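Local coordinates for genome polyprotein (Chicken sicinivirus JSY, PDB 6QWT) that probably copies the viral RNA genome, its chain being the 3Dpol RNA-dependent RNA polymerase part of the polyprotein, at residues Leu89-Gly97 / Leu131-Ile142; Ser305-Met316 / Trp327-Val336. All blocks are in the same frame, centred on the assembly; numbering follows the deposited sequence.

Interaction 1. Residues Leu89-Gly97 / Leu131-Ile142; sequences LTMLEAING and LYHPCPELYQEI
Leu131 lays its CB against the side-chain amide of Asn96, 3.4 Å from ND2. At Tyr132 that amide grips the backbone from two points. Asn96 OD1 accepts from Tyr132 N at 2.8 Å in an almost straight bond (168°), and ND2 donates a hydrogen bond to Tyr132 O at 3.0 Å, in the carbonyl plane on a lone pair. ND2 also bonds Leu92 O one turn back, so three bonds fix the amide's rotation. Asparagine suits the place because one short group supplies both a donor and an acceptor. Tyr132 CB meanwhile rests on Ile95 CG2.

Residues 132-134 pair antiparallel with strand 124-126 in a beta hairpin, and helix 91-96 packs against the hairpin at the protein surface. The imidazole of His133, whose NE2 is bonded to Asp129 in the hairpin's loop, offers a flat face to this helix. Leu92 CD2 sits 3.7 Å from the ring centroid, nearly on its normal, in a CH-pi contact. Pro134 presents CD to Ile95 CD1 and CG to Met91 SD. Farther on, in the helix capped by Cys135, Tyr139 CD2 comes within 3.4 Å of Met91 SD, an oblique Met-aromatic contact. The extended start of the Met91 chain, CG opposite the backbone N (chi1 -176°), takes the sulfur that far, and a bend at chi3 brings CE within 3.8 Å of Ile142 CG2.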
loop_
_atom_site.group_PDB
_atom_site.type_symbol
_atom_site.label_atom_id
_atom_site.label_comp_id
_atom_site.label_asym_id
_atom_site.label_seq_id
_atom_site.Cartn_x
_atom_site.Cartn_y
_atom_site.Cartn_z
ATOM N N LEU A 89 0.834 -12.575 18.569
ATOM C CA LEU A 89 1.217 -11.540 19.515
ATOM C C LEU A 89 0.173 -11.433 20.616
ATOM O O LEU A 89 -1.021 -11.650 20.389
ATOM C CB LEU A 89 1.367 -10.184 18.820
ATOM C CG LEU A 89 2.472 -10.020 17.777
ATOM C CD1 LEU A 89 2.608 -8.555 17.392
ATOM C CD2 LEU A 89 3.795 -10.570 18.292
ATOM N N THR A 90 0.637 -11.107 21.819
ATOM C CA THR A 90 -0.285 -10.773 22.892
ATOM C C THR A 90 -1.058 -9.506 22.532
ATOM O O THR A 90 -0.652 -8.723 21.668
ATOM C CB THR A 90 0.469 -10.572 24.209
ATOM O OG1 THR A 90 1.248 -9.374 24.131
ATOM C CG2 THR A 90 1.392 -11.752 24.490
ATOM N N MET A 91 -2.190 -9.308 23.207
ATOM C CA MET A 91 -2.996 -8.123 22.934
ATOM C C MET A 91 -2.223 -6.848 23.243
ATOM O O MET A 91 -2.319 -5.860 22.504
ATOM C CB MET A 91 -4.292 -8.163 23.734
ATOM C CG MET A 91 -5.206 -6.995 23.424
ATOM S SD MET A 91 -6.705 -6.986 24.403
ATOM C CE MET A 91 -7.430 -8.558 23.951
ATOM N N LEU A 92 -1.442 -6.857 24.326
ATOM C CA LEU A 92 -0.651 -5.685 24.682
ATOM C C LEU A 92 0.472 -5.449 23.681
ATOM O O LEU A 92 0.791 -4.300 23.357
ATOM C CB LEU A 92 -0.090 -5.841 26.093
ATOM C CG LEU A 92 -1.058 -5.481 27.221
ATOM C CD1 LEU A 92 -0.671 -6.187 28.510
ATOM C CD2 LEU A 92 -1.095 -3.976 27.422
ATOM N N GLU A 93 1.089 -6.525 23.184
ATOM C CA GLU A 93 2.109 -6.376 22.150
ATOM C C GLU A 93 1.505 -5.840 20.859
ATOM O O GLU A 93 2.109 -4.992 20.191
ATOM C CB GLU A 93 2.810 -7.710 21.899
ATOM C CG GLU A 93 3.951 -8.000 22.858
ATOM C CD GLU A 93 4.482 -9.414 22.725
ATOM O OE1 GLU A 93 3.688 -10.324 22.404
ATOM O OE2 GLU A 93 5.695 -9.616 22.946
ATOM N N ALA A 94 0.314 -6.318 20.493
ATOM C CA ALA A 94 -0.329 -5.833 19.278
ATOM C C ALA A 94 -0.665 -4.351 19.377
ATOM O O ALA A 94 -0.682 -3.649 18.360
ATOM C CB ALA A 94 -1.587 -6.650 18.983
ATOM N N ILE A 95 -0.920 -3.856 20.588
ATOM C CA ILE A 95 -1.248 -2.446 20.770
ATOM C C ILE A 95 0.016 -1.597 20.827
ATOM O O ILE A 95 0.137 -0.591 20.119
ATOM C CB ILE A 95 -2.106 -2.260 22.036
ATOM C CG1 ILE A 95 -3.493 -2.875 21.836
ATOM C CG2 ILE A 95 -2.211 -0.783 22.400
ATOM C CD1 ILE A 95 -4.294 -3.001 23.113
ATOM N N ASN A 96 0.981 -1.995 21.662
ATOM C CA ASN A 96 2.140 -1.163 21.959
ATOM C C ASN A 96 3.377 -1.500 21.136
ATOM O O ASN A 96 4.275 -0.658 21.037
ATOM C CB ASN A 96 2.485 -1.262 23.448
ATOM C CG ASN A 96 1.374 -0.736 24.332
ATOM O OD1 ASN A 96 1.195 0.476 24.469
ATOM N ND2 ASN A 96 0.612 -1.644 24.931
ATOM N N GLY A 97 3.460 -2.690 20.562
ATOM C CA GLY A 97 4.551 -3.032 19.674
ATOM C C GLY A 97 5.547 -3.983 20.319
ATOM O O GLY A 97 5.459 -4.337 21.496
ATOM N N LEU A 131 2.374 1.296 29.363
ATOM C CA LEU A 131 1.839 0.882 28.076
ATOM C C LEU A 131 0.356 1.213 27.986
ATOM O O LEU A 131 -0.294 1.570 28.972
ATOM C CB LEU A 131 2.058 -0.619 27.856
ATOM C CG LEU A 131 3.491 -1.126 27.996
ATOM C CD1 LEU A 131 3.519 -2.637 27.857
ATOM C CD2 LEU A 131 4.398 -0.464 26.968
ATOM N N TYR A 132 -0.177 1.079 26.775
ATOM C CA TYR A 132 -1.588 1.325 26.518
ATOM C C TYR A 132 -2.387 0.054 26.771
ATOM O O TYR A 132 -2.025 -1.022 26.285
ATOM C CB TYR A 132 -1.802 1.796 25.080
ATOM C CG TYR A 132 -1.394 3.225 24.826
ATOM C CD1 TYR A 132 -2.076 4.278 25.420
ATOM C CD2 TYR A 132 -0.329 3.524 23.985
ATOM C CE1 TYR A 132 -1.707 5.589 25.188
ATOM C CE2 TYR A 132 0.047 4.832 23.747
ATOM C CZ TYR A 132 -0.647 5.861 24.352
ATOM O OH TYR A 132 -0.279 7.166 24.118
ATOM N N HIS A 133 -3.473 0.186 27.530
ATOM C CA HIS A 133 -4.391 -0.909 27.769
ATOM C C HIS A 133 -5.766 -0.567 27.209
ATOM O O HIS A 133 -6.201 0.585 27.307
ATOM C CB HIS A 133 -4.516 -1.217 29.268
ATOM C CG HIS A 133 -3.238 -1.673 29.900
ATOM N ND1 HIS A 133 -3.094 -2.922 30.469
ATOM C CD2 HIS A 133 -2.047 -1.049 30.056
ATOM C CE1 HIS A 133 -1.867 -3.046 30.945
ATOM N NE2 HIS A 133 -1.212 -1.924 30.707
ATOM N N PRO A 134 -6.465 -1.530 26.616
ATOM C CA PRO A 134 -7.810 -1.242 26.106
ATOM C C PRO A 134 -8.801 -1.049 27.245
ATOM O O PRO A 134 -8.710 -1.701 28.288
ATOM C CB PRO A 134 -8.148 -2.485 25.276
ATOM C CG PRO A 134 -7.353 -3.577 25.917
ATOM C CD PRO A 134 -6.073 -2.933 26.389
ATOM N N CYS A 135 -9.748 -0.133 27.037
ATOM C CA CYS A 135 -10.846 0.017 27.975
ATOM C C CYS A 135 -11.687 -1.259 27.976
ATOM O O CYS A 135 -11.634 -2.043 27.024
ATOM C CB CYS A 135 -11.697 1.233 27.608
ATOM S SG CYS A 135 -12.495 1.137 25.993
ATOM N N PRO A 136 -12.459 -1.501 29.042
ATOM C CA PRO A 136 -13.228 -2.755 29.117
ATOM C C PRO A 136 -14.115 -3.014 27.909
ATOM O O PRO A 136 -14.393 -4.179 27.594
ATOM C CB PRO A 136 -14.056 -2.574 30.396
ATOM C CG PRO A 136 -13.230 -1.670 31.240
ATOM C CD PRO A 136 -12.568 -0.716 30.286
ATOM N N GLU A 137 -14.558 -1.967 27.212
ATOM C CA GLU A 137 -15.418 -2.161 26.051
ATOM C C GLU A 137 -14.618 -2.528 24.808
ATOM O O GLU A 137 -15.065 -3.355 24.004
ATOM C CB GLU A 137 -16.250 -0.903 25.800
ATOM C CG GLU A 137 -17.411 -0.730 26.771
ATOM C CD GLU A 137 -17.040 0.122 27.971
ATOM O OE1 GLU A 137 -16.368 1.159 27.783
ATOM O OE2 GLU A 137 -17.421 -0.244 29.104
ATOM N N LEU A 138 -13.439 -1.930 24.625
ATOM C CA LEU A 138 -12.604 -2.299 23.486
ATOM C C LEU A 138 -12.058 -3.712 23.644
ATOM O O LEU A 138 -12.055 -4.489 22.681
ATOM C CB LEU A 138 -11.459 -1.301 23.319
ATOM C CG LEU A 138 -10.511 -1.609 22.156
ATOM C CD1 LEU A 138 -11.283 -1.791 20.854
ATOM C CD2 LEU A 138 -9.457 -0.522 22.010
ATOM N N TYR A 139 -11.589 -4.057 24.847
ATOM C CA TYR A 139 -11.082 -5.400 25.111
ATOM C C TYR A 139 -12.104 -6.461 24.729
ATOM O O TYR A 139 -11.757 -7.486 24.131
ATOM C CB TYR A 139 -10.702 -5.531 26.592
ATOM C CG TYR A 139 -10.172 -6.896 26.998
ATOM C CD1 TYR A 139 -11.035 -7.953 27.275
ATOM C CD2 TYR A 139 -8.807 -7.120 27.120
ATOM C CE1 TYR A 139 -10.549 -9.198 27.646
ATOM C CE2 TYR A 139 -8.313 -8.360 27.492
ATOM C CZ TYR A 139 -9.187 -9.395 27.755
ATOM O OH TYR A 139 -8.695 -10.627 28.128
ATOM N N GLN A 140 -13.370 -6.229 25.074
ATOM C CA GLN A 140 -14.415 -7.206 24.798
ATOM C C GLN A 140 -14.713 -7.302 23.307
ATOM O O GLN A 140 -15.079 -8.377 22.817
ATOM C CB GLN A 140 -15.670 -6.839 25.586
ATOM C CG GLN A 140 -16.889 -7.688 25.288
ATOM C CD GLN A 140 -18.150 -7.088 25.871
ATOM O OE1 GLN A 140 -18.143 -6.569 26.989
ATOM N NE2 GLN A 140 -19.241 -7.148 25.116
ATOM N N GLU A 141 -14.564 -6.200 22.572
ATOM C CA GLU A 141 -14.781 -6.249 21.131
ATOM C C GLU A 141 -13.636 -6.967 20.426
ATOM O O GLU A 141 -13.864 -7.705 19.460
ATOM C CB GLU A 141 -14.958 -4.835 20.577
ATOM C CG GLU A 141 -16.339 -4.249 20.818
ATOM C CD GLU A 141 -17.441 -5.086 20.198
ATOM O OE1 GLU A 141 -18.041 -5.908 20.921
ATOM O OE2 GLU A 141 -17.705 -4.925 18.988
ATOM N N ILE A 142 -12.400 -6.760 20.891
ATOM C CA ILE A 142 -11.265 -7.505 20.348
ATOM C C ILE A 142 -11.462 -8.998 20.572
ATOM O O ILE A 142 -11.235 -9.817 19.674
ATOM C CB ILE A 142 -9.948 -7.015 20.979
ATOM C CG1 ILE A 142 -9.753 -5.519 20.734
ATOM C CG2 ILE A 142 -8.761 -7.820 20.442
ATOM C CD1 ILE A 142 -8.673 -4.904 21.596
#

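Interaction 2. Residues Ser305-Met316 / Trp327-Val336; sequences SMVNNISLLSAM and WRILCYGDDV
Ile329 gives up the most surface here, pointing from strand 327-332 toward helix 305-316 and using both arms. Its CG2 meets Leu312 CD1 at 3.9 Å and slides alongside Asn309, while CD1 touches both Leu312 CB and Leu313 CG. A branched aliphatic chain suits this spot, since one residue can reach residues on neighbouring turns of the helix.

Asn308 comes next. Its ND2 donates to Gly333 O at 2.9 Å, in the carbonyl plane on a lone pair, with an N-H...O angle of 153°. The torsion chi1 of -151° swings the amide toward the turn, and CB is left to rest on Cys331 SG at 3.6 Å. Gly333 lies in the type II' turn from Tyr332 to Asp335, where its positive phi is easy for a residue without CB. This Tyr-Gly-Asp-Asp sequence is motif C of picornaviral polymerases, borne on the palm hairpin at the active site, and the helix belongs to motif B.

Cys331 is the third, and its compact sulfur touches both Asn308 CB and Asn309 ND2; that ND2 spends its hydrogen bonds elsewhere, on Ser305 O and Gly205 O. Beyond, Leu312 CD1 meets Val336 CG1 tip to tip. At the far end of the contact, Leu313 CD2 stands over one face of Trp327, 3.5 Å from the centroid of the six-membered ring and 8° off its normal. Arg80 makes a cation-pi contact with the same indole, whose NE1 bonds Thr324 O.

The chemistry is therefore mostly apolar and buried, with one directional bond, from Asn308 to the turn, which probably helps set the position of the motif C loop relative to the helix.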
loop_
_atom_site.group_PDB
_atom_site.type_symbol
_atom_site.label_atom_id
_atom_site.label_comp_id
_atom_site.label_asym_id
_atom_site.label_seq_id
_atom_site.Cartn_x
_atom_site.Cartn_y
_atom_site.Cartn_z
ATOM N N SER A 305 0.927 -8.276 -0.899
ATOM C CA SER A 305 2.221 -8.677 -1.451
ATOM C C SER A 305 2.241 -10.165 -1.754
ATOM O O SER A 305 2.657 -10.588 -2.838
ATOM C CB SER A 305 3.347 -8.330 -0.479
ATOM O OG SER A 305 3.544 -6.934 -0.391
ATOM N N MET A 306 1.803 -10.979 -0.792
ATOM C CA MET A 306 1.752 -12.417 -1.014
ATOM C C MET A 306 0.820 -12.757 -2.168
ATOM O O MET A 306 1.173 -13.561 -3.035
ATOM C CB MET A 306 1.335 -13.126 0.275
ATOM C CG MET A 306 2.245 -12.782 1.446
ATOM S SD MET A 306 1.821 -13.578 3.009
ATOM C CE MET A 306 1.820 -15.279 2.535
ATOM N N VAL A 307 -0.356 -12.123 -2.219
ATOM C CA VAL A 307 -1.277 -12.326 -3.339
ATOM C C VAL A 307 -0.587 -12.001 -4.659
ATOM O O VAL A 307 -0.674 -12.756 -5.634
ATOM C CB VAL A 307 -2.547 -11.476 -3.153
ATOM C CG1 VAL A 307 -3.333 -11.399 -4.461
ATOM C CG2 VAL A 307 -3.407 -12.035 -2.038
ATOM N N ASN A 308 0.103 -10.864 -4.706
ATOM C CA ASN A 308 0.784 -10.462 -5.931
ATOM C C ASN A 308 1.863 -11.466 -6.322
ATOM O O ASN A 308 1.977 -11.839 -7.495
ATOM C CB ASN A 308 1.376 -9.069 -5.741
ATOM C CG ASN A 308 1.463 -8.294 -7.026
ATOM O OD1 ASN A 308 1.461 -8.871 -8.113
ATOM N ND2 ASN A 308 1.496 -6.971 -6.916
ATOM N N ASN A 309 2.667 -11.913 -5.352
ATOM C CA ASN A 309 3.697 -12.909 -5.638
ATOM C C ASN A 309 3.080 -14.180 -6.208
ATOM O O ASN A 309 3.541 -14.704 -7.229
ATOM C CB ASN A 309 4.494 -13.225 -4.370
ATOM C CG ASN A 309 5.706 -12.322 -4.191
ATOM O OD1 ASN A 309 6.851 -12.746 -4.379
ATOM N ND2 ASN A 309 5.460 -11.073 -3.809
ATOM N N ILE A 310 2.020 -14.681 -5.561
ATOM C CA ILE A 310 1.372 -15.915 -6.005
ATOM C C ILE A 310 0.827 -15.753 -7.419
ATOM O O ILE A 310 1.001 -16.628 -8.278
ATOM C CB ILE A 310 0.253 -16.316 -5.023
ATOM C CG1 ILE A 310 0.795 -16.437 -3.596
ATOM C CG2 ILE A 310 -0.421 -17.601 -5.473
ATOM C CD1 ILE A 310 1.299 -17.780 -3.236
ATOM N N SER A 311 0.150 -14.634 -7.678
ATOM C CA SER A 311 -0.470 -14.423 -8.983
ATOM C C SER A 311 0.578 -14.368 -10.088
ATOM O O SER A 311 0.430 -15.016 -11.130
ATOM C CB SER A 311 -1.308 -13.146 -8.954
ATOM O OG SER A 311 -2.258 -13.203 -7.907
ATOM N N LEU A 312 1.652 -13.600 -9.873
ATOM C CA LEU A 312 2.723 -13.521 -10.865
ATOM C C LEU A 312 3.347 -14.885 -11.122
ATOM O O LEU A 312 3.569 -15.268 -12.277
ATOM C CB LEU A 312 3.792 -12.530 -10.407
ATOM C CG LEU A 312 3.407 -11.053 -10.383
ATOM C CD1 LEU A 312 4.338 -10.277 -9.456
ATOM C CD2 LEU A 312 3.422 -10.466 -11.790
ATOM N N LEU A 313 3.639 -15.632 -10.054
ATOM C CA LEU A 313 4.219 -16.960 -10.213
ATOM C C LEU A 313 3.285 -17.883 -10.992
ATOM O O LEU A 313 3.741 -18.697 -11.800
ATOM C CB LEU A 313 4.551 -17.552 -8.842
ATOM C CG LEU A 313 5.746 -16.926 -8.113
ATOM C CD1 LEU A 313 5.706 -17.223 -6.622
ATOM C CD2 LEU A 313 7.061 -17.402 -8.704
ATOM N N SER A 314 1.970 -17.763 -10.774
ATOM C CA SER A 314 1.033 -18.608 -11.511
ATOM C C SER A 314 1.043 -18.280 -13.000
ATOM O O SER A 314 0.717 -19.138 -13.831
ATOM C CB SER A 314 -0.382 -18.471 -10.937
ATOM O OG SER A 314 -1.018 -17.288 -11.393
ATOM N N ALA A 315 1.419 -17.049 -13.355
ATOM C CA ALA A 315 1.569 -16.674 -14.756
ATOM C C ALA A 315 2.881 -17.190 -15.335
ATOM O O ALA A 315 2.910 -17.704 -16.460
ATOM C CB ALA A 315 1.496 -15.152 -14.903
ATOM N N MET A 316 3.973 -17.058 -14.583
ATOM C CA MET A 316 5.269 -17.496 -15.082
ATOM C C MET A 316 5.349 -19.018 -15.171
ATOM O O MET A 316 6.045 -19.549 -16.045
ATOM C CB MET A 316 6.379 -16.927 -14.190
ATOM C CG MET A 316 6.281 -15.406 -13.997
ATOM S SD MET A 316 7.514 -14.673 -12.883
ATOM C CE MET A 316 7.842 -16.053 -11.811
ATOM N N TRP A 327 14.571 -16.626 -10.418
ATOM C CA TRP A 327 13.610 -15.538 -10.481
ATOM C C TRP A 327 13.620 -14.786 -9.158
ATOM O O TRP A 327 13.991 -15.338 -8.118
ATOM C CB TRP A 327 12.199 -16.056 -10.793
ATOM C CG TRP A 327 11.708 -17.080 -9.814
ATOM C CD1 TRP A 327 11.855 -18.435 -9.901
ATOM C CD2 TRP A 327 11.000 -16.832 -8.593
ATOM N NE1 TRP A 327 11.279 -19.047 -8.812
ATOM C CE2 TRP A 327 10.747 -18.084 -7.994
ATOM C CE3 TRP A 327 10.554 -15.674 -7.949
ATOM C CZ2 TRP A 327 10.069 -18.208 -6.783
ATOM C CZ3 TRP A 327 9.879 -15.801 -6.746
ATOM C CH2 TRP A 327 9.644 -17.057 -6.176
ATOM N N ARG A 328 13.211 -13.520 -9.211
ATOM C CA ARG A 328 13.043 -12.714 -8.010
ATOM C C ARG A 328 11.892 -11.744 -8.223
ATOM O O ARG A 328 11.783 -11.125 -9.284
ATOM C CB ARG A 328 14.321 -11.946 -7.651
ATOM C CG ARG A 328 14.117 -10.887 -6.570
ATOM C CD ARG A 328 15.435 -10.284 -6.123
ATOM N NE ARG A 328 16.300 -11.268 -5.480
ATOM C CZ ARG A 328 16.184 -11.646 -4.210
ATOM N NH1 ARG A 328 15.236 -11.121 -3.445
ATOM N NH2 ARG A 328 17.014 -12.549 -3.706
ATOM N N ILE A 329 11.039 -11.618 -7.209
ATOM C CA ILE A 329 9.901 -10.708 -7.236
ATOM C C ILE A 329 10.005 -9.771 -6.040
ATOM O O ILE A 329 10.440 -10.179 -4.957
ATOM C CB ILE A 329 8.563 -11.481 -7.230
ATOM C CG1 ILE A 329 8.398 -12.274 -8.531
ATOM C CG2 ILE A 329 7.384 -10.534 -7.043
ATOM C CD1 ILE A 329 7.185 -13.199 -8.551
ATOM N N LEU A 330 9.641 -8.505 -6.244
ATOM C CA LEU A 330 9.564 -7.531 -5.160
ATOM C C LEU A 330 8.292 -6.719 -5.339
ATOM O O LEU A 330 8.111 -6.065 -6.371
ATOM C CB LEU A 330 10.790 -6.616 -5.132
ATOM C CG LEU A 330 10.919 -5.702 -3.909
ATOM C CD1 LEU A 330 11.175 -6.507 -2.642
ATOM C CD2 LEU A 330 12.029 -4.694 -4.136
ATOM N N CYS A 331 7.420 -6.760 -4.336
ATOM C CA CYS A 331 6.080 -6.208 -4.426
ATOM C C CYS A 331 5.821 -5.252 -3.271
ATOM O O CYS A 331 6.272 -5.475 -2.143
ATOM C CB CYS A 331 5.024 -7.329 -4.413
ATOM S SG CYS A 331 4.942 -8.323 -5.918
ATOM N N TYR A 332 5.086 -4.182 -3.571
ATOM C CA TYR A 332 4.472 -3.326 -2.552
ATOM C C TYR A 332 3.077 -2.984 -3.067
ATOM O O TYR A 332 2.931 -2.127 -3.942
ATOM C CB TYR A 332 5.290 -2.067 -2.278
ATOM C CG TYR A 332 4.998 -1.423 -0.926
ATOM C CD1 TYR A 332 6.032 -1.055 -0.067
ATOM C CD2 TYR A 332 3.692 -1.187 -0.509
ATOM C CE1 TYR A 332 5.768 -0.473 1.165
ATOM C CE2 TYR A 332 3.420 -0.610 0.720
ATOM C CZ TYR A 332 4.461 -0.255 1.551
ATOM O OH TYR A 332 4.190 0.320 2.771
ATOM N N GLY A 333 2.063 -3.643 -2.518
ATOM C CA GLY A 333 0.711 -3.453 -3.025
ATOM C C GLY A 333 0.593 -3.996 -4.436
ATOM O O GLY A 333 0.910 -5.158 -4.709
ATOM N N ASP A 334 0.135 -3.162 -5.354
ATOM C CA ASP A 334 0.082 -3.557 -6.753
ATOM C C ASP A 334 1.366 -3.211 -7.497
ATOM O O ASP A 334 1.479 -3.531 -8.682
ATOM C CB ASP A 334 -1.117 -2.901 -7.437
ATOM C CG ASP A 334 -1.231 -1.435 -7.107
ATOM O OD1 ASP A 334 -0.363 -0.928 -6.367
ATOM O OD2 ASP A 334 -2.191 -0.791 -7.578
ATOM N N ASP A 335 2.330 -2.572 -6.833
ATOM C CA ASP A 335 3.598 -2.230 -7.462
ATOM C C ASP A 335 4.538 -3.431 -7.428
ATOM O O ASP A 335 4.628 -4.127 -6.415
ATOM C CB ASP A 335 4.240 -1.033 -6.764
ATOM C CG ASP A 335 3.436 0.232 -6.937
ATOM O OD1 ASP A 335 3.467 0.811 -8.042
ATOM O OD2 ASP A 335 2.768 0.639 -5.968
ATOM N N VAL A 336 5.239 -3.666 -8.538
ATOM C CA VAL A 336 5.961 -4.913 -8.761
ATOM C C VAL A 336 7.247 -4.626 -9.505
ATOM O O VAL A 336 7.258 -3.929 -10.528
ATOM C CB VAL A 336 5.147 -5.945 -9.567
ATOM C CG1 VAL A 336 6.091 -7.081 -10.003
ATOM C CG2 VAL A 336 3.994 -6.442 -8.753
#

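In the fold
Following the chain from the N terminus, interaction 1 comes first. It closes a loop of 33 residues between 97 and 131, bringing helix 91-96 up to the hairpin 124-126/132-134 and helix 136-147, with helix 180-189 touching both of its segments. The chain then runs on to interaction 2, where only ten residues, 317-326, separate helix 298-316 from the edge strand of the four-stranded palm sheet. The two contacts are in series and neither nest nor cross. Their centres lie 33 Å apart and their nearest atoms about 15 Å, without touching: one joins elements at the surface, the other packs the edge of the palm sheet against helix 298-316 in the interior.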